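Local coordinates for metallo-beta-lactamase (Serratia marcescens, PDB 5AYA), which probably hydrolyses the beta-lactam ring of antibiotics at a site holding two zinc ions, at residues A[16-21]-A[159-164]; A[24-29]-A[213-218]; A[39-44]-A[75-80]; A[69-74]-A[172-177]. All blocks are in the same frame, centred on the assembly; numbering follows the deposited sequence.

Contact 1: residues A[16-21]-A[159-164]; sequences GNTHYV and WQSCEQ. With NA (sodium ion), chain D.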
loop_
_atom_site.group_PDB
_atom_site.type_symbol
_atom_site.label_atom_id
_atom_site.label_comp_id
_atom_site.label_asym_id
_atom_site.label_seq_id
_atom_site.Cartn_x
_atom_site.Cartn_y
_atom_site.Cartn_z
ATOM N N GLY A 16 -2.214 -15.715 -8.814
ATOM C CA GLY A 16 -1.806 -15.477 -10.199
ATOM C C GLY A 16 -0.440 -14.832 -10.217
ATOM O O GLY A 16 0.515 -15.399 -9.686
ATOM N N ASN A 17 -0.372 -13.639 -10.818
ATOM C CA ASN A 17 0.862 -12.832 -10.931
ATOM C C ASN A 17 0.989 -11.791 -9.795
ATOM O O ASN A 17 1.923 -10.988 -9.765
ATOM C CB ASN A 17 0.971 -12.188 -12.335
ATOM C CG ASN A 17 -0.117 -11.144 -12.618
ATOM O OD1 ASN A 17 0.112 -10.145 -13.325
ATOM N ND2 ASN A 17 -1.301 -11.385 -12.105
ATOM N N THR A 18 0.125 -11.903 -8.790
ATOM C CA THR A 18 0.234 -11.094 -7.554
ATOM C C THR A 18 1.021 -11.832 -6.470
ATOM O O THR A 18 0.617 -12.905 -5.997
ATOM C CB THR A 18 -1.151 -10.719 -6.986
ATOM O OG1 THR A 18 -1.870 -9.924 -7.935
ATOM C CG2 THR A 18 -1.000 -9.908 -5.701
ATOM N N HIS A 19 2.147 -11.249 -6.067
ATOM C CA HIS A 19 3.077 -11.911 -5.140
ATOM C C HIS A 19 3.388 -10.977 -3.991
ATOM O O HIS A 19 3.599 -9.790 -4.198
ATOM C CB HIS A 19 4.423 -12.256 -5.797
ATOM C CG HIS A 19 4.309 -12.864 -7.146
ATOM N ND1 HIS A 19 3.949 -14.182 -7.341
ATOM C CD2 HIS A 19 4.426 -12.318 -8.378
ATOM C CE1 HIS A 19 3.911 -14.435 -8.635
ATOM N NE2 HIS A 19 4.202 -13.322 -9.287
ATOM N N TYR A 20 3.520 -11.544 -2.798
ATOM C CA TYR A 20 3.948 -10.789 -1.627
ATOM C C TYR A 20 5.476 -10.805 -1.557
ATOM O O TYR A 20 6.093 -11.872 -1.653
ATOM C CB TYR A 20 3.335 -11.402 -0.370
ATOM C CG TYR A 20 3.478 -10.564 0.888
ATOM C CD1 TYR A 20 4.685 -10.522 1.582
ATOM C CD2 TYR A 20 2.400 -9.855 1.401
ATOM C CE1 TYR A 20 4.820 -9.766 2.731
ATOM C CE2 TYR A 20 2.536 -9.065 2.527
ATOM C CZ TYR A 20 3.748 -9.053 3.207
ATOM O OH TYR A 20 3.886 -8.323 4.363
ATOM N N VAL A 21 6.074 -9.616 -1.492
ATOM C CA VAL A 21 7.532 -9.471 -1.463
ATOM C C VAL A 21 7.994 -8.481 -0.388
ATOM O O VAL A 21 9.117 -7.992 -0.432
ATOM C CB VAL A 21 8.096 -9.047 -2.820
ATOM C CG1 VAL A 21 7.872 -10.142 -3.854
ATOM C CG2 VAL A 21 7.524 -7.699 -3.270
ATOM N N TRP A 159 -6.324 -3.872 -9.488
ATOM C CA TRP A 159 -5.979 -4.591 -10.704
ATOM C C TRP A 159 -6.628 -5.979 -10.681
ATOM O O TRP A 159 -7.338 -6.322 -9.736
ATOM C CB TRP A 159 -4.461 -4.694 -10.843
ATOM C CG TRP A 159 -3.810 -5.541 -9.794
ATOM C CD1 TRP A 159 -3.556 -6.880 -9.860
ATOM C CD2 TRP A 159 -3.164 -5.077 -8.605
ATOM N NE1 TRP A 159 -2.934 -7.302 -8.724
ATOM C CE2 TRP A 159 -2.701 -6.218 -7.916
ATOM C CE3 TRP A 159 -3.008 -3.820 -8.012
ATOM C CZ2 TRP A 159 -2.028 -6.129 -6.704
ATOM C CZ3 TRP A 159 -2.414 -3.744 -6.766
ATOM C CH2 TRP A 159 -1.889 -4.885 -6.148
ATOM N N GLN A 160 -6.325 -6.781 -11.696
ATOM C CA GLN A 160 -6.890 -8.095 -11.859
ATOM C C GLN A 160 -5.767 -9.101 -12.062
ATOM O O GLN A 160 -4.778 -8.788 -12.712
ATOM C CB GLN A 160 -7.826 -8.053 -13.074
ATOM C CG GLN A 160 -8.363 -9.386 -13.540
ATOM C CD GLN A 160 -9.314 -9.235 -14.718
ATOM O OE1 GLN A 160 -10.512 -9.008 -14.530
ATOM N NE2 GLN A 160 -8.784 -9.371 -15.942
ATOM N N SER A 161 -5.865 -10.253 -11.402
ATOM C CA SER A 161 -4.989 -11.375 -11.648
ATOM C C SER A 161 -5.826 -12.620 -11.842
ATOM O O SER A 161 -6.940 -12.700 -11.311
ATOM C CB SER A 161 -4.011 -11.596 -10.496
ATOM O OG SER A 161 -3.140 -10.480 -10.337
ATOM N N CYS A 162 -5.274 -13.604 -12.569
ATOM C CA CYS A 162 -6.046 -14.773 -13.026
ATOM C C CYS A 162 -5.314 -16.076 -12.677
ATOM O O CYS A 162 -4.089 -16.136 -12.795
ATOM C CB CYS A 162 -6.297 -14.644 -14.544
ATOM S SG CYS A 162 -7.068 -13.079 -15.057
ATOM N N GLU A 163 -6.026 -17.058 -12.107
ATOM C CA GLU A 163 -5.489 -18.422 -11.914
ATOM C C GLU A 163 -6.389 -19.401 -12.602
ATOM O O GLU A 163 -7.588 -19.420 -12.308
ATOM C CB GLU A 163 -5.448 -18.842 -10.430
ATOM C CG GLU A 163 -4.463 -18.070 -9.592
ATOM C CD GLU A 163 -3.971 -18.807 -8.355
ATOM O OE1 GLU A 163 -4.606 -19.792 -7.914
ATOM O OE2 GLU A 163 -2.931 -18.364 -7.808
ATOM N N GLN A 164 -5.808 -20.259 -13.439
ATOM C CA GLN A 164 -6.569 -21.272 -14.175
ATOM C C GLN A 164 -7.803 -20.655 -14.812
ATOM O O GLN A 164 -8.883 -21.226 -14.753
ATOM C CB GLN A 164 -7.025 -22.402 -13.245
ATOM C CG GLN A 164 -5.932 -23.078 -12.440
ATOM C CD GLN A 164 -4.899 -23.776 -13.301
ATOM O OE1 GLN A 164 -4.786 -23.517 -14.495
ATOM N NE2 GLN A 164 -4.066 -24.598 -12.668
HETATM NA NA NA D . -2.362 -8.602 -13.699
HETATM O O HOH W 1 -2.959 -6.069 -14.348
#

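Contact 2: residues A[24-29]-A[213-218]; sequences GGISAV and AAHPEV. With ZN (zinc ion), chain C; X8Z (L-captopril), chain H.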
loop_
_atom_site.group_PDB
_atom_site.type_symbol
_atom_site.label_atom_id
_atom_site.label_comp_id
_atom_site.label_asym_id
_atom_site.label_seq_id
_atom_site.Cartn_x
_atom_site.Cartn_y
_atom_site.Cartn_z
ATOM N N GLY A 24 7.971 -8.779 7.218
ATOM C CA GLY A 24 7.059 -9.478 8.111
ATOM C C GLY A 24 5.907 -8.657 8.641
ATOM O O GLY A 24 4.867 -9.219 9.002
ATOM N N GLY A 25 6.087 -7.342 8.729
ATOM C CA GLY A 25 5.036 -6.464 9.262
ATOM C C GLY A 25 4.415 -5.445 8.314
ATOM O O GLY A 25 3.423 -4.810 8.671
ATOM N N ILE A 26 4.985 -5.262 7.125
ATOM C CA ILE A 26 4.413 -4.315 6.144
ATOM C C ILE A 26 4.288 -4.967 4.770
ATOM O O ILE A 26 5.236 -5.569 4.297
ATOM C CB ILE A 26 5.299 -3.061 5.991
ATOM C CG1 ILE A 26 5.451 -2.342 7.334
ATOM C CG2 ILE A 26 4.731 -2.109 4.944
ATOM C CD1 ILE A 26 4.239 -1.536 7.739
ATOM N N SER A 27 3.153 -4.769 4.101
ATOM C CA SER A 27 2.923 -5.373 2.776
ATOM C C SER A 27 3.711 -4.644 1.707
ATOM O O SER A 27 3.831 -3.423 1.743
ATOM C CB SER A 27 1.450 -5.312 2.404
ATOM O OG SER A 27 0.655 -5.971 3.350
ATOM N N ALA A 28 4.343 -5.421 0.831
ATOM C CA ALA A 28 4.668 -5.002 -0.522
ATOM C C ALA A 28 4.318 -6.131 -1.476
ATOM O O ALA A 28 4.388 -7.314 -1.133
ATOM C CB ALA A 28 6.129 -4.644 -0.668
ATOM N N VAL A 29 3.917 -5.743 -2.667
ATOM C CA VAL A 29 3.393 -6.687 -3.605
ATOM C C VAL A 29 4.087 -6.413 -4.881
ATOM O O VAL A 29 4.248 -5.250 -5.246
ATOM C CB VAL A 29 1.894 -6.477 -3.795
ATOM C CG1 VAL A 29 1.453 -6.985 -5.165
ATOM C CG2 VAL A 29 1.141 -7.113 -2.644
ATOM N N ALA A 213 -4.010 -5.421 2.717
ATOM C CA ALA A 213 -3.886 -4.167 3.463
ATOM C C ALA A 213 -2.424 -3.795 3.662
ATOM O O ALA A 213 -1.555 -4.664 3.783
ATOM C CB ALA A 213 -4.609 -4.261 4.796
ATOM N N ALA A 214 -2.147 -2.496 3.650
ATOM C CA ALA A 214 -0.772 -2.012 3.772
ATOM C C ALA A 214 -0.129 -2.612 5.028
ATOM O O ALA A 214 0.983 -3.156 4.981
ATOM C CB ALA A 214 -0.753 -0.485 3.835
ATOM N N HIS A 215 -0.855 -2.540 6.133
ATOM C CA HIS A 215 -0.604 -3.414 7.285
ATOM C C HIS A 215 -1.335 -4.764 7.135
ATOM O O HIS A 215 -2.557 -4.854 7.294
ATOM C CB HIS A 215 -0.975 -2.709 8.606
ATOM C CG HIS A 215 -0.072 -1.559 8.950
ATOM N ND1 HIS A 215 1.182 -1.731 9.500
ATOM C CD2 HIS A 215 -0.202 -0.232 8.723
ATOM C CE1 HIS A 215 1.781 -0.559 9.608
ATOM N NE2 HIS A 215 0.961 0.369 9.146
ATOM N N PRO A 216 -0.567 -5.837 6.904
ATOM C CA PRO A 216 -1.098 -7.071 6.331
ATOM C C PRO A 216 -2.046 -7.809 7.243
ATOM O O PRO A 216 -3.024 -8.374 6.770
ATOM C CB PRO A 216 0.159 -7.901 6.025
ATOM C CG PRO A 216 1.296 -7.194 6.697
ATOM C CD PRO A 216 0.891 -5.756 6.746
ATOM N N GLU A 217 -1.904 -7.617 8.550
ATOM C CA GLU A 217 -2.847 -8.209 9.497
ATOM C C GLU A 217 -4.239 -7.582 9.460
ATOM O O GLU A 217 -5.208 -8.212 9.862
ATOM C CB GLU A 217 -2.268 -8.178 10.921
ATOM C CG GLU A 217 -2.366 -6.845 11.642
ATOM C CD GLU A 217 -1.344 -5.844 11.174
ATOM O OE1 GLU A 217 -0.371 -6.246 10.495
ATOM O OE2 GLU A 217 -1.522 -4.646 11.471
ATOM N N VAL A 218 -4.366 -6.408 8.852
ATOM C CA VAL A 218 -5.649 -5.707 8.810
ATOM C C VAL A 218 -6.662 -6.478 7.955
ATOM O O VAL A 218 -7.871 -6.290 8.116
ATOM C CB VAL A 218 -5.487 -4.266 8.262
ATOM C CG1 VAL A 218 -6.841 -3.593 8.078
ATOM C CG2 VAL A 218 -4.606 -3.424 9.181
HETATM ZN ZN ZN C . 2.039 2.131 8.256
HETATM O O1 X8Z H . -2.604 1.963 10.577
HETATM C C4 X8Z H . -1.560 1.701 11.170
HETATM C C2 X8Z H . -0.372 2.616 11.010
HETATM C C1 X8Z H . -0.506 3.280 9.658
HETATM S S X8Z H . 1.020 4.073 9.146
HETATM C C3 X8Z H . -0.238 3.634 12.146
HETATM N N X8Z H . -1.365 0.606 11.923
HETATM C C8 X8Z H . -2.367 -0.462 12.011
HETATM C C9 X8Z H . -3.662 -0.003 12.583
HETATM O O3 X8Z H . -3.642 0.894 13.562
HETATM O O2 X8Z H . -4.719 -0.496 12.214
HETATM C C5 X8Z H . -0.165 0.307 12.717
HETATM C C6 X8Z H . -0.381 -1.076 13.320
HETATM C C7 X8Z H . -1.787 -1.513 12.954
HETATM O O HOH W 2 1.336 -4.111 10.806
#

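Contact 3: residues A[39-44]-A[75-80]; sequences LVDGTT and EDHAGG. With ZN (zinc ion), chain C; X8Z (L-captopril), chain H.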
loop_
_atom_site.group_PDB
_atom_site.type_symbol
_atom_site.label_atom_id
_atom_site.label_comp_id
_atom_site.label_asym_id
_atom_site.label_seq_id
_atom_site.Cartn_x
_atom_site.Cartn_y
_atom_site.Cartn_z
ATOM N N LEU A 39 5.910 -2.826 -8.563
ATOM C CA LEU A 39 6.002 -3.000 -7.122
ATOM C C LEU A 39 5.088 -2.018 -6.393
ATOM O O LEU A 39 5.158 -0.812 -6.621
ATOM C CB LEU A 39 7.461 -2.814 -6.660
ATOM C CG LEU A 39 7.770 -2.807 -5.163
ATOM C CD1 LEU A 39 7.516 -4.139 -4.471
ATOM C CD2 LEU A 39 9.226 -2.390 -4.988
ATOM N N VAL A 40 4.351 -2.509 -5.403
ATOM C CA VAL A 40 3.558 -1.647 -4.596
ATOM C C VAL A 40 4.221 -1.487 -3.250
ATOM O O VAL A 40 4.390 -2.460 -2.517
ATOM C CB VAL A 40 2.128 -2.152 -4.395
ATOM C CG1 VAL A 40 1.308 -1.073 -3.692
ATOM C CG2 VAL A 40 1.499 -2.536 -5.729
ATOM N N ASP A 41 4.638 -0.254 -2.972
ATOM C CA ASP A 41 5.261 0.123 -1.722
ATOM C C ASP A 41 6.683 -0.425 -1.596
ATOM O O ASP A 41 7.047 -1.409 -2.242
ATOM C CB ASP A 41 4.385 -0.260 -0.532
ATOM C CG ASP A 41 3.332 0.790 -0.232
ATOM O OD1 ASP A 41 3.432 1.900 -0.802
ATOM O OD2 ASP A 41 2.416 0.531 0.566
ATOM N N GLY A 42 7.498 0.267 -0.811
ATOM C CA GLY A 42 8.911 -0.083 -0.669
ATOM C C GLY A 42 9.280 -0.558 0.717
ATOM O O GLY A 42 10.420 -0.949 0.947
ATOM N N THR A 43 8.309 -0.571 1.625
ATOM C CA THR A 43 8.553 -0.804 3.044
ATOM C C THR A 43 9.536 0.245 3.680
ATOM O O THR A 43 9.651 1.368 3.179
ATOM C CB THR A 43 8.955 -2.282 3.280
ATOM O OG1 THR A 43 8.638 -2.680 4.618
ATOM C CG2 THR A 43 10.415 -2.537 3.004
ATOM N N THR A 44 10.148 -0.082 4.824
ATOM C CA THR A 44 11.085 0.836 5.514
ATOM C C THR A 44 12.343 1.062 4.680
ATOM O O THR A 44 12.540 0.412 3.651
ATOM C CB THR A 44 11.572 0.265 6.859
ATOM O OG1 THR A 44 12.427 -0.864 6.612
ATOM C CG2 THR A 44 10.401 -0.136 7.769
ATOM N N GLU A 75 7.043 6.634 6.773
ATOM C CA GLU A 75 8.340 5.953 6.687
ATOM C C GLU A 75 8.230 4.423 6.507
ATOM O O GLU A 75 8.954 3.826 5.692
ATOM C CB GLU A 75 9.173 6.286 7.932
ATOM C CG GLU A 75 8.544 5.854 9.259
ATOM C CD GLU A 75 9.328 6.312 10.489
ATOM O OE1 GLU A 75 10.514 6.707 10.351
ATOM O OE2 GLU A 75 8.771 6.232 11.612
ATOM N N ASP A 76 7.285 3.825 7.218
ATOM C CA ASP A 76 7.118 2.378 7.237
ATOM C C ASP A 76 6.633 1.748 5.909
ATOM O O ASP A 76 6.803 0.534 5.728
ATOM C CB ASP A 76 6.225 1.934 8.412
ATOM C CG ASP A 76 4.825 2.529 8.373
ATOM O OD1 ASP A 76 4.644 3.667 7.871
ATOM O OD2 ASP A 76 3.922 1.905 8.970
ATOM N N HIS A 77 6.078 2.557 4.990
ATOM C CA HIS A 77 5.697 2.078 3.646
ATOM C C HIS A 77 6.589 2.630 2.568
ATOM O O HIS A 77 6.745 2.022 1.512
ATOM C CB HIS A 77 4.259 2.480 3.316
ATOM C CG HIS A 77 3.286 2.155 4.394
ATOM N ND1 HIS A 77 2.874 0.867 4.659
ATOM C CD2 HIS A 77 2.759 2.926 5.375
ATOM C CE1 HIS A 77 2.063 0.872 5.698
ATOM N NE2 HIS A 77 2.041 2.095 6.198
ATOM N N ALA A 78 7.130 3.825 2.810
ATOM C CA ALA A 78 7.787 4.604 1.778
ATOM C C ALA A 78 9.298 4.786 2.036
ATOM O O ALA A 78 10.021 5.250 1.153
ATOM C CB ALA A 78 7.099 5.957 1.649
ATOM N N GLY A 79 9.770 4.393 3.219
ATOM C CA GLY A 79 11.197 4.509 3.578
ATOM C C GLY A 79 12.138 3.783 2.630
ATOM O O GLY A 79 13.214 4.297 2.294
ATOM N N GLY A 80 11.698 2.613 2.151
ATOM C CA GLY A 80 12.482 1.767 1.243
ATOM C C GLY A 80 12.357 2.127 -0.209
ATOM O O GLY A 80 13.171 1.706 -1.038
HETATM ZN ZN ZN C . 2.039 2.131 8.256
HETATM O O1 X8Z H . -2.604 1.963 10.577
HETATM C C4 X8Z H . -1.560 1.701 11.170
HETATM C C2 X8Z H . -0.372 2.616 11.010
HETATM C C1 X8Z H . -0.506 3.280 9.658
HETATM S S X8Z H . 1.020 4.073 9.146
HETATM C C3 X8Z H . -0.238 3.634 12.146
HETATM N N X8Z H . -1.365 0.606 11.923
HETATM C C8 X8Z H . -2.367 -0.462 12.011
HETATM C C9 X8Z H . -3.662 -0.003 12.583
HETATM O O3 X8Z H . -3.642 0.894 13.562
HETATM O O2 X8Z H . -4.719 -0.496 12.214
HETATM C C5 X8Z H . -0.165 0.307 12.717
HETATM C C6 X8Z H . -0.381 -1.076 13.320
HETATM C C7 X8Z H . -1.787 -1.513 12.954
HETATM O O HOH W 3 2.872 -0.930 2.519
#

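Contact 4: residues A[69-74]-A[172-177]; sequences LSTHSH and FADSLT. With ZN (zinc ion), chain B; NA (sodium ion), chain E; X8Z (L-captopril), chain H.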
loop_
_atom_site.group_PDB
_atom_site.type_symbol
_atom_site.label_atom_id
_atom_site.label_comp_id
_atom_site.label_asym_id
_atom_site.label_seq_id
_atom_site.Cartn_x
_atom_site.Cartn_y
_atom_site.Cartn_z
ATOM N N LEU A 69 4.660 1.851 -6.978
ATOM C CA LEU A 69 3.469 2.563 -6.540
ATOM C C LEU A 69 3.524 2.796 -5.045
ATOM O O LEU A 69 3.829 1.876 -4.276
ATOM C CB LEU A 69 2.207 1.752 -6.893
ATOM C CG LEU A 69 2.182 1.141 -8.293
ATOM C CD1 LEU A 69 0.862 0.427 -8.535
ATOM C CD2 LEU A 69 2.467 2.176 -9.373
ATOM N N SER A 70 3.247 4.022 -4.610
ATOM C CA SER A 70 3.123 4.285 -3.179
ATOM C C SER A 70 1.665 4.360 -2.731
ATOM O O SER A 70 0.856 5.007 -3.388
ATOM C CB SER A 70 3.860 5.570 -2.771
ATOM O OG SER A 70 3.449 5.980 -1.463
ATOM N N THR A 71 1.340 3.759 -1.584
ATOM C CA THR A 71 0.026 3.971 -0.952
ATOM C C THR A 71 0.033 5.328 -0.263
ATOM O O THR A 71 -0.639 6.280 -0.721
ATOM C CB THR A 71 -0.324 2.869 0.072
ATOM O OG1 THR A 71 0.738 2.706 1.011
ATOM C CG2 THR A 71 -0.625 1.498 -0.613
ATOM N N HIS A 72 0.869 5.454 0.775
ATOM C CA HIS A 72 1.114 6.769 1.387
ATOM C C HIS A 72 2.505 6.944 2.015
ATOM O O HIS A 72 3.218 5.963 2.282
ATOM C CB HIS A 72 0.042 7.051 2.432
ATOM C CG HIS A 72 0.196 6.256 3.681
ATOM N ND1 HIS A 72 -0.441 5.047 3.880
ATOM C CD2 HIS A 72 0.930 6.487 4.793
ATOM C CE1 HIS A 72 -0.055 4.543 5.037
ATOM N NE2 HIS A 72 0.746 5.416 5.625
ATOM N N SER A 73 2.822 8.194 2.368
ATOM C CA SER A 73 4.207 8.646 2.537
ATOM C C SER A 73 4.590 8.727 4.004
ATOM O O SER A 73 5.073 9.757 4.472
ATOM C CB SER A 73 4.404 10.019 1.882
ATOM O OG SER A 73 3.363 10.907 2.246
ATOM N N HIS A 74 4.292 7.672 4.748
ATOM C CA HIS A 74 4.917 7.455 6.039
ATOM C C HIS A 74 6.060 6.484 5.887
ATOM O O HIS A 74 6.036 5.633 4.993
ATOM C CB HIS A 74 3.928 6.897 7.032
ATOM C CG HIS A 74 2.888 7.877 7.428
ATOM N ND1 HIS A 74 1.787 7.528 8.167
ATOM C CD2 HIS A 74 2.802 9.212 7.220
ATOM C CE1 HIS A 74 1.034 8.598 8.359
ATOM N NE2 HIS A 74 1.635 9.636 7.804
ATOM N N PHE A 172 -4.996 -3.354 -3.227
ATOM C CA PHE A 172 -3.987 -3.047 -2.208
ATOM C C PHE A 172 -4.448 -1.820 -1.452
ATOM O O PHE A 172 -4.476 -0.736 -2.001
ATOM C CB PHE A 172 -2.623 -2.815 -2.857
ATOM C CG PHE A 172 -1.471 -2.870 -1.905
ATOM C CD1 PHE A 172 -1.223 -1.803 -1.024
ATOM C CD2 PHE A 172 -0.553 -3.897 -1.965
ATOM C CE1 PHE A 172 -0.119 -1.813 -0.180
ATOM C CE2 PHE A 172 0.572 -3.899 -1.148
ATOM C CZ PHE A 172 0.795 -2.852 -0.257
ATOM N N ALA A 173 -4.975 -2.037 -0.255
ATOM C CA ALA A 173 -5.737 -1.023 0.458
ATOM C C ALA A 173 -4.809 -0.166 1.291
ATOM O O ALA A 173 -4.055 -0.678 2.121
ATOM C CB ALA A 173 -6.782 -1.668 1.361
ATOM N N ASP A 174 -4.869 1.138 1.052
ATOM C CA ASP A 174 -4.150 2.113 1.866
ATOM C C ASP A 174 -4.730 2.130 3.269
ATOM O O ASP A 174 -5.849 1.679 3.480
ATOM C CB ASP A 174 -4.263 3.504 1.246
ATOM C CG ASP A 174 -3.171 4.466 1.739
ATOM O OD1 ASP A 174 -2.199 4.009 2.371
ATOM O OD2 ASP A 174 -3.345 5.681 1.565
ATOM N N SER A 175 -3.960 2.648 4.229
ATOM C CA SER A 175 -4.451 2.799 5.604
ATOM C C SER A 175 -5.541 3.844 5.649
ATOM O O SER A 175 -5.413 4.930 5.071
ATOM C CB SER A 175 -3.313 3.177 6.584
ATOM O OG SER A 175 -2.142 2.425 6.323
ATOM N N LEU A 176 -6.591 3.523 6.396
ATOM C CA LEU A 176 -7.739 4.406 6.604
ATOM C C LEU A 176 -7.886 4.792 8.089
ATOM O O LEU A 176 -8.961 5.239 8.523
ATOM C CB LEU A 176 -9.007 3.689 6.128
ATOM C CG LEU A 176 -8.993 3.210 4.653
ATOM C CD1 LEU A 176 -10.246 2.381 4.372
ATOM C CD2 LEU A 176 -8.878 4.392 3.703
ATOM N N THR A 177 -6.767 4.768 8.801
ATOM C CA THR A 177 -6.744 4.951 10.252
ATOM C C THR A 177 -6.531 6.422 10.644
ATOM O O THR A 177 -5.605 7.089 10.155
ATOM C CB THR A 177 -5.687 4.037 10.917
ATOM O OG1 THR A 177 -4.434 4.086 10.214
ATOM C CG2 THR A 177 -6.193 2.612 10.945
HETATM ZN ZN ZN B . 0.641 5.796 7.741
HETATM NA NA NA E . 0.159 7.792 -2.832
HETATM O O1 X8Z H . -2.604 1.963 10.577
HETATM C C4 X8Z H . -1.560 1.701 11.170
HETATM C C2 X8Z H . -0.372 2.616 11.010
HETATM C C1 X8Z H . -0.506 3.280 9.658
HETATM S S X8Z H . 1.020 4.073 9.146
HETATM C C3 X8Z H . -0.238 3.634 12.146
HETATM N N X8Z H . -1.365 0.606 11.923
HETATM C C8 X8Z H . -2.367 -0.462 12.011
HETATM C C9 X8Z H . -3.662 -0.003 12.583
HETATM O O3 X8Z H . -3.642 0.894 13.562
HETATM O O2 X8Z H . -4.719 -0.496 12.214
HETATM C C5 X8Z H . -0.165 0.307 12.717
HETATM C C6 X8Z H . -0.381 -1.076 13.320
HETATM C C7 X8Z H . -1.787 -1.513 12.954
HETATM O O HOH W 4 2.331 8.472 -1.075
#

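Contact 1: residues A[16-21]-A[159-164]
Thr18 OG1 is gripped from two directions by the segment 159-164: Trp159 NE1 donates to it over 2.9 Å, and Ser161 OG hydrogen-bonds with it at 2.8 Å. The contact spans the two sheets of the alphabeta/betaalpha sandwich, with Thr18 on the seven-stranded sheet and Trp159 and Ser161 on strand 155-163 of the five-stranded one. The indole bond is nearly straight, 168° at the hydrogen, and the hydroxyl sits at the ring's edge only 5° out of its plane, where an indole N-H points. Thr18 holds OG1 beside its own backbone N (chi1 -62°), which puts the methyl CG2 next to Trp159 CZ2 at 4.0 Å. The two residues thus pair a polar contact with an apolar one along the same ring edge, and Leu31 packs against both of them.

At the start of the segment 16-21 a backbone N meets a carboxylate: Gly16 N donates to Glu163 OE2 over 2.9 Å, on its anti lone pair; the extended glutamate chain brings that oxygen in, and the same oxygen is also hydrogen-bonded by Asn233 ND2. Cys162, between Ser161 and Glu163, turns its CB away and is tied to Cys167 by a disulfide. A sodium ion bridges the two segments as well, bound by Gln160 O at 2.6 Å, by a water, and by Asn17 OD1 at 2.9 Å.

Contact 2: residues A[24-29]-A[213-218]
Ile26 and His215 run side by side and point the same way, the CD1 methyl of the isoleucine reaching CE1 of the imidazole at 3.2 Å. The methyl meets the ring obliquely. Ile26 CG1 stands opposite the carbonyl carbon (chi1 -59°), and the second bend at chi2 (-77°) helps bring CD1 to the histidine. One face of the imidazole is taken by captopril, whose amide N lies 3.5 Å above the plane and offset toward the rim, while the inhibitor's sulfur is at the ring edge.

His215 belongs to the dinuclear zinc site of the metallo-beta-lactamase fold: its NE2 binds one zinc ion at 2.2 Å, alongside Asp76, His77 and the captopril sulfur. The other ring nitrogen is held by a water, to which ND1 donates over 2.7 Å. That water in turn donates to Gly25 O and Glu217 OE1, a three-way link that probably fixes the rotation of the ring.

Next to this, Ser27 faces the bend at 213-216. Its backbone N donates to Ala214 O over 2.8 Å, nearly straight at 170°, and its hydroxyl donates to Ala213 O at 2.6 Å. Pro216 packs against the same hydroxyl, CB 3.3 Å from Ser27 OG, and its CD lies 3.3 Å from Gly25 O.

Contact 3: residues A[39-44]-A[75-80]
Two backbone hydrogen bonds join Gly42 and Thr43 to the segment 75-80. Gly42 N donates to His77 O over 3.0 Å, and Gly80 N donates to Thr43 O at 2.6 Å, though from above the carbonyl plane rather than along a lone pair. Around them the chains touch through CA-H...O contacts, Gly80 CA to Gly42 O and Thr43 CA to Asp76 O.

Among the side chains, Asp41 and His77 lie side by side, carboxylate and imidazole planes 35° apart. One water spans them, donating to Asp41 OD2 and accepting from His77 ND1, so Asp41 reaches the zinc ligand His77 through this water; Asp41 OD2 is also hydrogen-bonded to Thr71 OG1.

In metal binding, His77 NE2 holds one zinc ion at 2.1 Å and Asp76 OD2 the same ion at 2.0 Å, with captopril sulfur and His215 completing the site.

The segment 39-44 carries strand 37-40 toward helix 47-57, and the short helix 75-78, bearing these ligands, rests against the turn between them.

Contact 4: residues A[69-74]-A[172-177]
His72 comes off its backbone toward the segment 172-177, with CB 3.8 Å from both carboxylate oxygens of Asp174. CG sits between the backbone N and the carbonyl carbon (chi1 73°), turning the ring so that ND1 faces Asp174. ND1 donates to Asp174 OD1 over 2.5 Å, almost straight at 174°, in the ring plane and on the syn lone pair. CE1 passes Ser175 OG at 3.2 Å, again at the ring edge.

At the tip NE2 binds a zinc ion at 2.1 Å. His72, with His74 two residues on, belongs to the HxHxDH motif of the metallo-beta-lactamase superfamily; His74 ND1, His150 and the captopril sulfur complete the ion's ligands. Asp174 is a second-shell residue that should hold the imidazole in place and probably polarises it. Its OD1 also takes a weak bond from Ser175 N.

Beside the histidine, Thr71 crosses Phe172 at about a right angle, CG2 3.4 Å from CE1. Further along, Thr177 OG1 donates to captopril O1 at 2.8 Å.

Overall arrangement
Contacts 2, 3 and 4 gather at the active site, their centres 10 to 11 Å apart, whereas contact 1 lies 16 to 20 Å from each of them, at one end of the sandwich. Contact 3 is nested within the loops that contacts 1 and 2 close, and contact 4 within that of contact 2; contacts 1 and 4 cross along the chain. Strands 37-40 and 65-69 are neighbours in the seven-stranded sheet, so contacts 3 and 4 meet through backbone pairing. Phe172 of contact 4 packs on Val29 of contact 2 and on Trp159 of contact 1, linking the sheets. The loops at the strand ends carry the ligands of both zinc ions, which the captopril sulfur bridges.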